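Local coordinates for putative short-chain dehydrogenase/reductase (Burkholderia xenovorans, PDB 5IZ4), which probably acts as an NADPH-dependent 3-oxoacyl-[acyl-carrier-protein] reductase of the short-chain dehydrogenase/reductase family, and binds ADP in this crystal form, at residues Gly21-Ile26 against Asp52-Val57; Ala31-Gln36 against Leu244-Thr249; Val41-Phe46 against Ala66-Phe71; Leu98-Gly103 against Thr153-Val158. All blocks are in the same frame, centred on the assembly; numbering follows the deposited sequence. Where two conformers were deposited one is given.

In the fold
All four contacts are largely buried, and contact 4, two parallel strands bonded side by side, lies closest to the centre of the chain. Contact 3 is its counterpart in the same Rossmann sheet, at the edge formed by strand 68-72; apolar side chains dominate both of its faces, whereas contact 4 adds an asparagine pair. Contacts 1 and 2 form no hydrogen bond between their segments. Contact 1 sets the glycine-rich turn against small side chains of helix 51-63, while contact 2 joins two helices through large aromatic groups and an arginine. These two share helix 25-36, and contacts 1, 3 and 4 each bring residues to ADP.

Contact 1: residues Gly21-Ile26 against Asp52-Val57. With ADP (adenosine-5'-diphosphate), chain B.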
# COMPACT_ATOMS: atom_id res chain seq x y z
N GLY A 21 -16.54 -5.64 -22.83
CA GLY A 21 -15.43 -6.48 -23.23
C GLY A 21 -15.79 -7.95 -23.23
O GLY A 21 -14.93 -8.80 -22.98
N SER A 22 -17.05 -8.26 -23.51
CA SER A 22 -17.57 -9.61 -23.30
C SER A 22 -17.32 -10.55 -24.47
O SER A 22 -17.67 -11.73 -24.38
CB SER A 22 -19.07 -9.56 -23.01
OG SER A 22 -19.50 -10.82 -22.50
N ALA A 23 -16.72 -10.06 -25.56
CA ALA A 23 -16.51 -10.91 -26.73
C ALA A 23 -15.38 -11.91 -26.56
O ALA A 23 -15.31 -12.88 -27.32
CB ALA A 23 -16.22 -10.05 -27.96
N SER A 24 -14.49 -11.70 -25.58
CA SER A 24 -13.30 -12.53 -25.49
C SER A 24 -12.71 -12.39 -24.09
O SER A 24 -13.16 -11.58 -23.28
CB SER A 24 -12.26 -12.15 -26.54
OG SER A 24 -11.91 -10.78 -26.39
N GLY A 25 -11.69 -13.21 -23.84
CA GLY A 25 -10.87 -13.08 -22.65
C GLY A 25 -11.67 -13.11 -21.36
O GLY A 25 -12.59 -13.92 -21.19
N ILE A 26 -11.31 -12.21 -20.45
CA ILE A 26 -11.90 -12.20 -19.11
C ILE A 26 -13.40 -11.91 -19.18
O ILE A 26 -14.20 -12.52 -18.47
CB ILE A 26 -11.16 -11.18 -18.23
CG1 ILE A 26 -9.76 -11.71 -17.89
CG2 ILE A 26 -11.97 -10.84 -16.96
CD1 ILE A 26 -8.84 -10.65 -17.31
N ASP A 52 -18.58 -12.06 -34.12
CA ASP A 52 -18.65 -13.52 -34.19
C ASP A 52 -18.25 -14.15 -32.87
O ASP A 52 -18.90 -15.10 -32.41
CB ASP A 52 -17.76 -14.04 -35.32
CG ASP A 52 -18.42 -13.96 -36.67
OD1 ASP A 52 -19.55 -13.41 -36.76
OD2 ASP A 52 -17.82 -14.44 -37.65
N ALA A 53 -17.18 -13.64 -32.25
CA ALA A 53 -16.79 -14.14 -30.94
C ALA A 53 -17.89 -13.91 -29.91
O ALA A 53 -18.20 -14.80 -29.10
CB ALA A 53 -15.49 -13.47 -30.49
N ALA A 54 -18.50 -12.72 -29.93
CA ALA A 54 -19.59 -12.42 -29.00
C ALA A 54 -20.76 -13.39 -29.17
O ALA A 54 -21.38 -13.81 -28.18
CB ALA A 54 -20.07 -10.98 -29.21
N SER A 55 -21.07 -13.75 -30.42
CA SER A 55 -22.18 -14.66 -30.67
C SER A 55 -21.89 -16.05 -30.13
O SER A 55 -22.80 -16.73 -29.66
CB SER A 55 -22.47 -14.72 -32.17
OG SER A 55 -22.82 -13.44 -32.65
N THR A 56 -20.63 -16.48 -30.20
CA THR A 56 -20.25 -17.75 -29.58
C THR A 56 -20.38 -17.68 -28.07
O THR A 56 -20.88 -18.62 -27.44
CB THR A 56 -18.82 -18.11 -29.99
OG1 THR A 56 -18.75 -18.21 -31.42
CG2 THR A 56 -18.40 -19.44 -29.37
N VAL A 57 -19.93 -16.57 -27.46
CA VAL A 57 -20.12 -16.38 -26.03
C VAL A 57 -21.60 -16.46 -25.67
O VAL A 57 -21.97 -17.13 -24.69
CB VAL A 57 -19.50 -15.04 -25.57
CG1 VAL A 57 -19.85 -14.74 -24.09
CG2 VAL A 57 -17.99 -15.06 -25.78
PB ADP B . -8.54 -9.58 -21.42
O1B ADP B . -9.10 -8.14 -21.13
O2B ADP B . -9.58 -10.74 -21.41
O3B ADP B . -7.15 -9.93 -20.81
PA ADP B . -9.24 -8.98 -24.32
O1A ADP B . -8.53 -7.93 -25.35
O2A ADP B . -9.85 -10.20 -25.09
O3A ADP B . -8.18 -9.26 -23.18
O5' ADP B . -10.45 -7.98 -23.80
C5' ADP B . -10.59 -6.63 -24.26
C4' ADP B . -12.01 -6.55 -24.82
O4' ADP B . -12.47 -5.14 -24.87
C3' ADP B . -12.14 -7.09 -26.27
O3' ADP B . -13.38 -7.71 -26.48
C2' ADP B . -12.09 -5.75 -27.06
O2' ADP B . -12.71 -6.00 -28.32
C1' ADP B . -12.94 -4.86 -26.17
N9 ADP B . -12.74 -3.43 -26.49
C8 ADP B . -11.59 -2.77 -26.94
N7 ADP B . -11.83 -1.49 -27.12
C5 ADP B . -13.16 -1.30 -26.79
C6 ADP B . -13.97 -0.18 -26.79
N6 ADP B . -13.47 1.02 -27.16
N1 ADP B . -15.24 -0.30 -26.41
C2 ADP B . -15.71 -1.51 -26.06
N3 ADP B . -15.01 -2.63 -26.04
C4 ADP B . -13.73 -2.50 -26.41
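Ala23 packs its CB against two successive alanines of helix 51-63, 4.3 Å from Ala53 CB and 4.2 Å from Ala54 CB. Alanine suits this place because the backbones come so near: the Ala23 and Ala54 CA atoms are 4.1 Å apart, and Ala53 CB reaches to 3.2 Å from Ala23 O. One turn on, both methyls of Val57 meet Ser22 O, with CG2 at 3.6 Å. Val57 CB already points toward the turn, and with CG1 anti to the backbone N (chi1 173°) both methyls lie beside that carbonyl. The turn held here, Gly21 to Ser24, is type I and lies within the glycine-rich TGxxxGxG motif that binds the cofactor's phosphates in this family. Ser24 OG, in the plus-60° position (chi1 58°), donates to ADP O2A at 2.5 Å. Gly25 has no side chain to block the diphosphate, which comes close to its CA, and Ile26 N is directed at ADP O2B, although the modelled separation is too short to be trusted. Around the contact, Ala23 and Ala54 both touch Asn45 of strand 40-45, Ser22 lies against Ile43 of that strand, and Val57 packs on Ala28 and Ala31 of helix 25-36.

Contact 2: residues Ala31-Gln36 against Leu244-Thr249; sequences ALRFAQ and LAWFLT
Trp246 meets Arg33 with one face of its indole and Phe34 with an edge. Its CG stands anti to the backbone N (chi1 165°), which carries the indole out toward helix 31-36. Arg33 begins just as extended (chi1 -179°), which sets its CG 3.8 Å from Trp246 CB; a bend at chi2 then turns the guanidinium over the indole. Arg33 CZ sits 3.9 Å from the centroid of the Trp246 five-membered ring, a cation-pi contact with the two planes tilted by 30°. NH2 and Trp246 NE1 are close, yet both are donors and do not bond; Arg33 NE is instead held by a salt bridge to Glu243. The Trp246 six-membered ring directs its edge onto a face of Phe34, CE3 3.5 Å from Phe34 CE2, in a T-shaped pair with centroids 5.1 Å apart. Thr249 closes the rim of Phe34, its OG1 near the ring plane and 3.7 Å from CZ. That hydroxyl donates to Ala245 O (2.9 Å) and is also bonded to Ser154 OG, so a polar atom can be buried beside an aromatic edge. Trp39 adds edge-to-face contacts to Phe34 and Trp246, while Phe34 reaches Cys17 of strand 16-20, Leu248 packs on strand 195-202, and Phe247 stacks on Phe247 of the second subunit.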
# COMPACT_ATOMS: atom_id res chain seq x y z
N ALA A 31 -19.04 -13.48 -18.44
CA ALA A 31 -20.40 -13.71 -18.88
C ALA A 31 -20.81 -15.16 -18.65
O ALA A 31 -21.90 -15.45 -18.13
CB ALA A 31 -20.55 -13.34 -20.36
N LEU A 32 -19.92 -16.10 -18.99
CA LEU A 32 -20.23 -17.51 -18.82
C LEU A 32 -20.45 -17.86 -17.35
O LEU A 32 -21.39 -18.58 -17.00
CB LEU A 32 -19.12 -18.37 -19.42
CG LEU A 32 -19.38 -19.88 -19.43
CD1 LEU A 32 -20.71 -20.20 -20.10
CD2 LEU A 32 -18.24 -20.62 -20.12
N ARG A 33 -19.59 -17.35 -16.47
CA ARG A 33 -19.70 -17.68 -15.05
C ARG A 33 -21.00 -17.16 -14.46
O ARG A 33 -21.66 -17.86 -13.67
CB ARG A 33 -18.51 -17.12 -14.27
CG ARG A 33 -18.55 -17.45 -12.78
CD ARG A 33 -18.53 -18.96 -12.59
NE ARG A 33 -18.64 -19.39 -11.20
CZ ARG A 33 -19.80 -19.58 -10.57
NH1 ARG A 33 -20.95 -19.35 -11.20
NH2 ARG A 33 -19.82 -20.00 -9.31
N PHE A 34 -21.40 -15.94 -14.82
CA PHE A 34 -22.70 -15.45 -14.36
C PHE A 34 -23.84 -16.25 -14.96
O PHE A 34 -24.83 -16.54 -14.28
CB PHE A 34 -22.84 -13.95 -14.65
CG PHE A 34 -22.22 -13.06 -13.59
CD1 PHE A 34 -20.85 -12.83 -13.57
CD2 PHE A 34 -23.00 -12.48 -12.60
CE1 PHE A 34 -20.28 -12.04 -12.58
CE2 PHE A 34 -22.44 -11.68 -11.61
CZ PHE A 34 -21.07 -11.46 -11.60
N ALA A 35 -23.70 -16.67 -16.23
CA ALA A 35 -24.71 -17.54 -16.83
C ALA A 35 -24.84 -18.85 -16.07
O ALA A 35 -25.96 -19.35 -15.85
CB ALA A 35 -24.37 -17.79 -18.30
N GLN A 36 -23.72 -19.43 -15.65
CA GLN A 36 -23.74 -20.67 -14.88
C GLN A 36 -24.42 -20.49 -13.53
O GLN A 36 -24.94 -21.46 -12.96
CB GLN A 36 -22.31 -21.19 -14.72
CG GLN A 36 -21.78 -21.78 -16.03
CD GLN A 36 -20.27 -21.92 -16.07
OE1 GLN A 36 -19.54 -21.29 -15.30
NE2 GLN A 36 -19.79 -22.75 -17.00
N LEU A 244 -13.39 -14.69 -9.51
CA LEU A 244 -13.21 -13.59 -8.58
C LEU A 244 -14.27 -12.51 -8.77
O LEU A 244 -14.80 -11.97 -7.79
CB LEU A 244 -11.79 -13.02 -8.76
CG LEU A 244 -11.23 -11.93 -7.85
CD1 LEU A 244 -11.25 -12.32 -6.38
CD2 LEU A 244 -9.81 -11.61 -8.30
N ALA A 245 -14.62 -12.18 -10.02
CA ALA A 245 -15.66 -11.20 -10.24
C ALA A 245 -17.00 -11.69 -9.70
O ALA A 245 -17.76 -10.92 -9.10
CB ALA A 245 -15.79 -10.87 -11.74
N TRP A 246 -17.30 -12.97 -9.91
CA TRP A 246 -18.52 -13.56 -9.37
C TRP A 246 -18.51 -13.55 -7.85
O TRP A 246 -19.51 -13.19 -7.21
CB TRP A 246 -18.72 -14.98 -9.91
CG TRP A 246 -19.74 -15.75 -9.12
CD1 TRP A 246 -19.51 -16.77 -8.23
CD2 TRP A 246 -21.16 -15.53 -9.11
NE1 TRP A 246 -20.70 -17.20 -7.69
CE2 TRP A 246 -21.72 -16.45 -8.20
CE3 TRP A 246 -22.00 -14.64 -9.77
CZ2 TRP A 246 -23.09 -16.51 -7.96
CZ3 TRP A 246 -23.36 -14.70 -9.52
CH2 TRP A 246 -23.89 -15.62 -8.62
N PHE A 247 -17.38 -13.94 -7.24
CA PHE A 247 -17.33 -13.97 -5.78
C PHE A 247 -17.56 -12.59 -5.19
O PHE A 247 -18.34 -12.43 -4.24
CB PHE A 247 -15.98 -14.52 -5.28
CG PHE A 247 -15.73 -14.20 -3.82
CD1 PHE A 247 -16.33 -14.95 -2.82
CD2 PHE A 247 -14.95 -13.11 -3.46
CE1 PHE A 247 -16.13 -14.65 -1.50
CE2 PHE A 247 -14.75 -12.80 -2.13
CZ PHE A 247 -15.35 -13.57 -1.15
N LEU A 248 -16.85 -11.58 -5.71
CA LEU A 248 -17.00 -10.23 -5.19
C LEU A 248 -18.44 -9.76 -5.32
O LEU A 248 -18.93 -9.01 -4.46
CB LEU A 248 -16.06 -9.27 -5.93
CG LEU A 248 -14.58 -9.41 -5.57
CD1 LEU A 248 -13.76 -8.42 -6.38
CD2 LEU A 248 -14.37 -9.21 -4.07
N THR A 249 -19.14 -10.18 -6.37
CA THR A 249 -20.52 -9.75 -6.56
C THR A 249 -21.47 -10.47 -5.61
O THR A 249 -22.30 -9.84 -4.95
CB THR A 249 -20.91 -9.98 -8.01
OG1 THR A 249 -20.09 -9.17 -8.84
CG2 THR A 249 -22.40 -9.68 -8.24

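Contact 3: residues Val41-Phe46 against Ala66-Phe71; sequences VAIGNF and AQTLIF. With ADP (adenosine-5'-diphosphate), chain B.
Gly44 passes under the ring of Phe71 where strands 41-45 and 68-71 run side by side, joined through helix 51-63 as a Rossmann beta-alpha-beta unit. Five backbone hydrogen bonds link them in parallel register; the straightest runs from Ile43 N to Leu69 O (2.8 Å, 176°). Phe71 CG occupies the position between its backbone N and carbonyl carbon (chi1 65°), which folds the ring back across the neighbouring strand. Gly44 CA then lies 3.5 Å from the ring centroid in a CH-pi contact, an approach that suits a residue without a side chain. The small Ala42, on the same face, leaves its CB 3.9 Å from Phe71 CE2 and 4.1 Å from Leu69 CD1. On the other face of the sheet, branched residues suited to strands line up: Val41 and Thr68 lie side by side, their CG2 methyls 3.8 Å apart, and Ile43 sits beside Ile70. Farther out, helix 78-92 covers Ala42, Leu69 and Phe71, whereas Ile43 and Ile70 touch Glu58 of helix 51-63; Thr68 OG1 is bonded to that same glutamate. Asn45 ends the strand with its amide held by Thr50 OG1, Asp47 O and Asp72 OD1. Next in the chain, Phe46 lays a ring face on the adenine, its CE1 3.4 Å from ADP C6.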
# COMPACT_ATOMS: atom_id res chain seq x y z
N VAL A 41 -27.53 -12.29 -18.65
CA VAL A 41 -26.28 -11.61 -18.97
C VAL A 41 -26.50 -10.72 -20.18
O VAL A 41 -27.08 -11.14 -21.19
CB VAL A 41 -25.12 -12.60 -19.19
CG1 VAL A 41 -24.79 -13.29 -17.87
CG2 VAL A 41 -25.48 -13.64 -20.25
N ALA A 42 -26.07 -9.46 -20.06
CA ALA A 42 -26.02 -8.52 -21.18
C ALA A 42 -24.58 -8.53 -21.69
O ALA A 42 -23.66 -8.07 -21.01
CB ALA A 42 -26.46 -7.13 -20.75
N ILE A 43 -24.39 -9.09 -22.88
CA ILE A 43 -23.08 -9.38 -23.43
C ILE A 43 -22.62 -8.18 -24.25
O ILE A 43 -23.17 -7.90 -25.32
CB ILE A 43 -23.11 -10.67 -24.26
CG1 ILE A 43 -23.27 -11.88 -23.32
CG2 ILE A 43 -21.86 -10.84 -25.10
CD1 ILE A 43 -23.81 -13.10 -24.02
N GLY A 44 -21.62 -7.47 -23.75
CA GLY A 44 -21.16 -6.28 -24.44
C GLY A 44 -20.15 -6.58 -25.52
O GLY A 44 -19.02 -6.97 -25.23
N ASN A 45 -20.57 -6.42 -26.77
CA ASN A 45 -19.71 -6.60 -27.92
C ASN A 45 -19.13 -5.25 -28.33
O ASN A 45 -19.79 -4.21 -28.20
CB ASN A 45 -20.51 -7.20 -29.09
CG ASN A 45 -19.67 -7.37 -30.33
OD1 ASN A 45 -18.70 -8.13 -30.33
ND2 ASN A 45 -20.03 -6.68 -31.40
N PHE A 46 -17.90 -5.27 -28.85
CA PHE A 46 -17.26 -4.03 -29.31
C PHE A 46 -17.83 -3.58 -30.66
O PHE A 46 -18.59 -2.61 -30.73
CB PHE A 46 -15.74 -4.22 -29.37
CG PHE A 46 -14.97 -2.98 -29.77
CD1 PHE A 46 -15.54 -1.71 -29.66
CD2 PHE A 46 -13.68 -3.08 -30.28
CE1 PHE A 46 -14.82 -0.57 -30.04
CE2 PHE A 46 -12.97 -1.95 -30.66
CZ PHE A 46 -13.54 -0.70 -30.54
N ALA A 66 -28.80 -19.36 -19.34
CA ALA A 66 -29.07 -17.95 -19.07
C ALA A 66 -29.86 -17.29 -20.19
O ALA A 66 -29.62 -17.56 -21.37
CB ALA A 66 -27.76 -17.18 -18.88
N GLN A 67 -30.77 -16.41 -19.81
CA GLN A 67 -31.28 -15.42 -20.75
C GLN A 67 -30.15 -14.46 -21.14
O GLN A 67 -29.30 -14.11 -20.31
CB GLN A 67 -32.43 -14.64 -20.14
CG GLN A 67 -33.67 -15.46 -19.88
CD GLN A 67 -34.74 -14.64 -19.20
OE1 GLN A 67 -35.33 -13.75 -19.81
NE2 GLN A 67 -34.97 -14.91 -17.92
N THR A 68 -30.16 -14.03 -22.40
CA THR A 68 -29.05 -13.25 -22.94
C THR A 68 -29.57 -12.10 -23.78
O THR A 68 -30.70 -12.12 -24.28
CB THR A 68 -28.12 -14.10 -23.81
OG1 THR A 68 -28.87 -14.66 -24.91
CG2 THR A 68 -27.48 -15.23 -23.02
N LEU A 69 -28.71 -11.11 -23.95
CA LEU A 69 -28.83 -10.14 -25.04
C LEU A 69 -27.43 -9.67 -25.37
O LEU A 69 -26.56 -9.65 -24.50
CB LEU A 69 -29.75 -8.97 -24.68
CG LEU A 69 -29.39 -7.84 -23.71
CD1 LEU A 69 -28.42 -6.83 -24.32
CD2 LEU A 69 -30.67 -7.14 -23.29
N ILE A 70 -27.20 -9.30 -26.63
CA ILE A 70 -25.92 -8.74 -27.04
C ILE A 70 -26.14 -7.28 -27.35
O ILE A 70 -27.09 -6.93 -28.07
CB ILE A 70 -25.34 -9.47 -28.27
CG1 ILE A 70 -25.09 -10.95 -27.97
CG2 ILE A 70 -24.05 -8.79 -28.72
CD1 ILE A 70 -24.48 -11.69 -29.15
N PHE A 71 -25.26 -6.42 -26.84
CA PHE A 71 -25.27 -5.03 -27.24
C PHE A 71 -23.91 -4.64 -27.80
O PHE A 71 -22.87 -5.16 -27.38
CB PHE A 71 -25.67 -4.10 -26.07
CG PHE A 71 -24.69 -4.09 -24.92
CD1 PHE A 71 -23.61 -3.21 -24.90
CD2 PHE A 71 -24.88 -4.93 -23.82
CE1 PHE A 71 -22.73 -3.19 -23.83
CE2 PHE A 71 -23.99 -4.91 -22.75
CZ PHE A 71 -22.92 -4.04 -22.75
PB ADP B . -8.54 -9.58 -21.42
O1B ADP B . -9.10 -8.14 -21.13
O2B ADP B . -9.58 -10.74 -21.41
O3B ADP B . -7.15 -9.93 -20.81
PA ADP B . -9.24 -8.98 -24.32
O1A ADP B . -8.53 -7.93 -25.35
O2A ADP B . -9.85 -10.20 -25.09
O3A ADP B . -8.18 -9.26 -23.18
O5' ADP B . -10.45 -7.98 -23.80
C5' ADP B . -10.59 -6.63 -24.26
C4' ADP B . -12.01 -6.55 -24.82
O4' ADP B . -12.47 -5.14 -24.87
C3' ADP B . -12.14 -7.09 -26.27
O3' ADP B . -13.38 -7.71 -26.48
C2' ADP B . -12.09 -5.75 -27.06
O2' ADP B . -12.71 -6.00 -28.32
C1' ADP B . -12.94 -4.86 -26.17
N9 ADP B . -12.74 -3.43 -26.49
C8 ADP B . -11.59 -2.77 -26.94
N7 ADP B . -11.83 -1.49 -27.12
C5 ADP B . -13.16 -1.30 -26.79
C6 ADP B . -13.97 -0.18 -26.79
N6 ADP B . -13.47 1.02 -27.16
N1 ADP B . -15.24 -0.30 -26.41
C2 ADP B . -15.71 -1.51 -26.06
N3 ADP B . -15.01 -2.63 -26.04
C4 ADP B . -13.73 -2.50 -26.41

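Contact 4: residues Leu98-Gly103 against Thr153-Val158. With ADP (adenosine-5'-diphosphate), chain B.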
# COMPACT_ATOMS: atom_id res chain seq x y z
N LEU A 98 -22.24 -4.83 -12.82
CA LEU A 98 -21.57 -4.36 -14.03
C LEU A 98 -20.12 -4.78 -13.92
O LEU A 98 -19.45 -4.46 -12.93
CB LEU A 98 -21.67 -2.84 -14.17
CG LEU A 98 -20.74 -2.20 -15.21
CD1 LEU A 98 -21.14 -2.63 -16.62
CD2 LEU A 98 -20.78 -0.68 -15.06
N ILE A 99 -19.62 -5.51 -14.92
CA ILE A 99 -18.23 -5.95 -14.95
C ILE A 99 -17.56 -5.23 -16.13
O ILE A 99 -17.83 -5.54 -17.30
CB ILE A 99 -18.10 -7.47 -15.09
CG1 ILE A 99 -19.19 -8.21 -14.29
CG2 ILE A 99 -16.71 -7.92 -14.63
CD1 ILE A 99 -19.07 -8.08 -12.77
N ASN A 100 -16.70 -4.26 -15.83
CA ASN A 100 -16.04 -3.44 -16.84
C ASN A 100 -14.78 -4.16 -17.33
O ASN A 100 -13.70 -3.98 -16.78
CB ASN A 100 -15.70 -2.07 -16.28
CG ASN A 100 -16.93 -1.20 -16.08
OD1 ASN A 100 -17.67 -0.94 -17.02
ND2 ASN A 100 -17.17 -0.78 -14.83
N CYS A 101 -14.92 -4.95 -18.40
CA CYS A 101 -13.78 -5.66 -18.98
C CYS A 101 -13.31 -5.07 -20.30
O CYS A 101 -12.28 -5.52 -20.82
CB CYS A 101 -14.10 -7.14 -19.19
SG CYS A 101 -14.81 -7.95 -17.73
N ALA A 102 -14.01 -4.09 -20.85
CA ALA A 102 -13.55 -3.45 -22.07
C ALA A 102 -12.22 -2.77 -21.82
O ALA A 102 -12.04 -2.08 -20.80
CB ALA A 102 -14.59 -2.44 -22.56
N GLY A 103 -11.27 -2.98 -22.72
CA GLY A 103 -9.97 -2.34 -22.55
C GLY A 103 -9.13 -2.49 -23.79
O GLY A 103 -9.46 -3.26 -24.70
N THR A 153 -25.64 -3.79 -4.76
CA THR A 153 -25.23 -4.26 -6.07
C THR A 153 -23.73 -4.06 -6.24
O THR A 153 -23.03 -3.58 -5.34
CB THR A 153 -26.05 -3.56 -7.15
OG1 THR A 153 -25.99 -2.15 -6.94
CG2 THR A 153 -27.51 -4.02 -7.09
N SER A 154 -23.20 -4.43 -7.41
CA SER A 154 -21.76 -4.64 -7.54
C SER A 154 -21.22 -4.11 -8.85
O SER A 154 -21.75 -4.43 -9.92
CB SER A 154 -21.44 -6.14 -7.43
OG SER A 154 -20.06 -6.38 -7.65
N VAL A 155 -20.15 -3.32 -8.78
CA VAL A 155 -19.35 -2.94 -9.95
C VAL A 155 -17.97 -3.55 -9.79
O VAL A 155 -17.32 -3.38 -8.74
CB VAL A 155 -19.27 -1.40 -10.10
CG1 VAL A 155 -18.36 -1.00 -11.28
CG2 VAL A 155 -20.68 -0.82 -10.30
N VAL A 156 -17.50 -4.26 -10.81
CA VAL A 156 -16.17 -4.87 -10.80
C VAL A 156 -15.38 -4.31 -11.98
O VAL A 156 -15.79 -4.47 -13.14
CB VAL A 156 -16.24 -6.40 -10.87
CG1 VAL A 156 -14.83 -7.01 -10.96
CG2 VAL A 156 -17.00 -6.97 -9.67
N ASN A 157 -14.26 -3.66 -11.69
CA ASN A 157 -13.40 -3.06 -12.70
C ASN A 157 -12.20 -3.97 -12.93
O ASN A 157 -11.50 -4.31 -11.99
CB ASN A 157 -12.92 -1.68 -12.25
CG ASN A 157 -14.07 -0.71 -12.06
OD1 ASN A 157 -15.08 -0.79 -12.76
ND2 ASN A 157 -13.92 0.21 -11.11
N VAL A 158 -11.95 -4.34 -14.18
CA VAL A 158 -10.79 -5.18 -14.47
C VAL A 158 -9.61 -4.23 -14.69
O VAL A 158 -9.48 -3.60 -15.74
CB VAL A 158 -11.01 -6.10 -15.67
CG1 VAL A 158 -9.74 -6.94 -15.90
CG2 VAL A 158 -12.20 -6.98 -15.43
PB ADP B . -8.54 -9.58 -21.42
O1B ADP B . -9.10 -8.14 -21.13
O2B ADP B . -9.58 -10.74 -21.41
O3B ADP B . -7.15 -9.93 -20.81
PA ADP B . -9.24 -8.98 -24.32
O1A ADP B . -8.53 -7.93 -25.35
O2A ADP B . -9.85 -10.20 -25.09
O3A ADP B . -8.18 -9.26 -23.18
O5' ADP B . -10.45 -7.98 -23.80
C5' ADP B . -10.59 -6.63 -24.26
C4' ADP B . -12.01 -6.55 -24.82
O4' ADP B . -12.47 -5.14 -24.87
C3' ADP B . -12.14 -7.09 -26.27
O3' ADP B . -13.38 -7.71 -26.48
C2' ADP B . -12.09 -5.75 -27.06
O2' ADP B . -12.71 -6.00 -28.32
C1' ADP B . -12.94 -4.86 -26.17
N9 ADP B . -12.74 -3.43 -26.49
C8 ADP B . -11.59 -2.77 -26.94
N7 ADP B . -11.83 -1.49 -27.12
C5 ADP B . -13.16 -1.30 -26.79
C6 ADP B . -13.97 -0.18 -26.79
N6 ADP B . -13.47 1.02 -27.16
N1 ADP B . -15.24 -0.30 -26.41
C2 ADP B . -15.71 -1.51 -26.06
N3 ADP B . -15.01 -2.63 -26.04
C4 ADP B . -13.73 -2.50 -26.41
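Leu98 to Asn100 run beside Ser154 to Val158 with axes only 9° from parallel, joined by four backbone hydrogen bonds, among them Asn100 N to Val156 O at 2.8 Å. On one face the two asparagines of the pairing lie side by side. Asn100 CG and Asn157 CG both stand anti to their carbonyl carbons (chi1 -72° and -62°), so the amides extend in the same direction and Asn100 ND2 gives a bond of 2.9 Å to Asn157 OD1, close to the line of that C=O. The other end of this amide, Asn157 ND2, is bonded to Thr184 OG1, so both polar ends of the buried Asn157 amide have partners. On the opposite face Ile99 bends back to set CD1 3.8 Å from Val156 CB; just past the last bridge, Cys101 SG touches Val158 CG2 at 3.6 Å. Compact apolar side chains suit this layer between the sheet and helix 25-36. Asn100 to Gly103 read NCAG, a variant of the family's NNAG motif, and past the strand end Gly103 N donates to ADP O4' (3.3 Å). Val158 O receives a bond from Lys177, which by sequence is the lysine of the YxxxK motif. Helix 118-146 covers the asparagine face through Leu132, helix 25-36 covers Ile99, Cys101 and Val158, and strands 16-20 and 195-202 flank the pair.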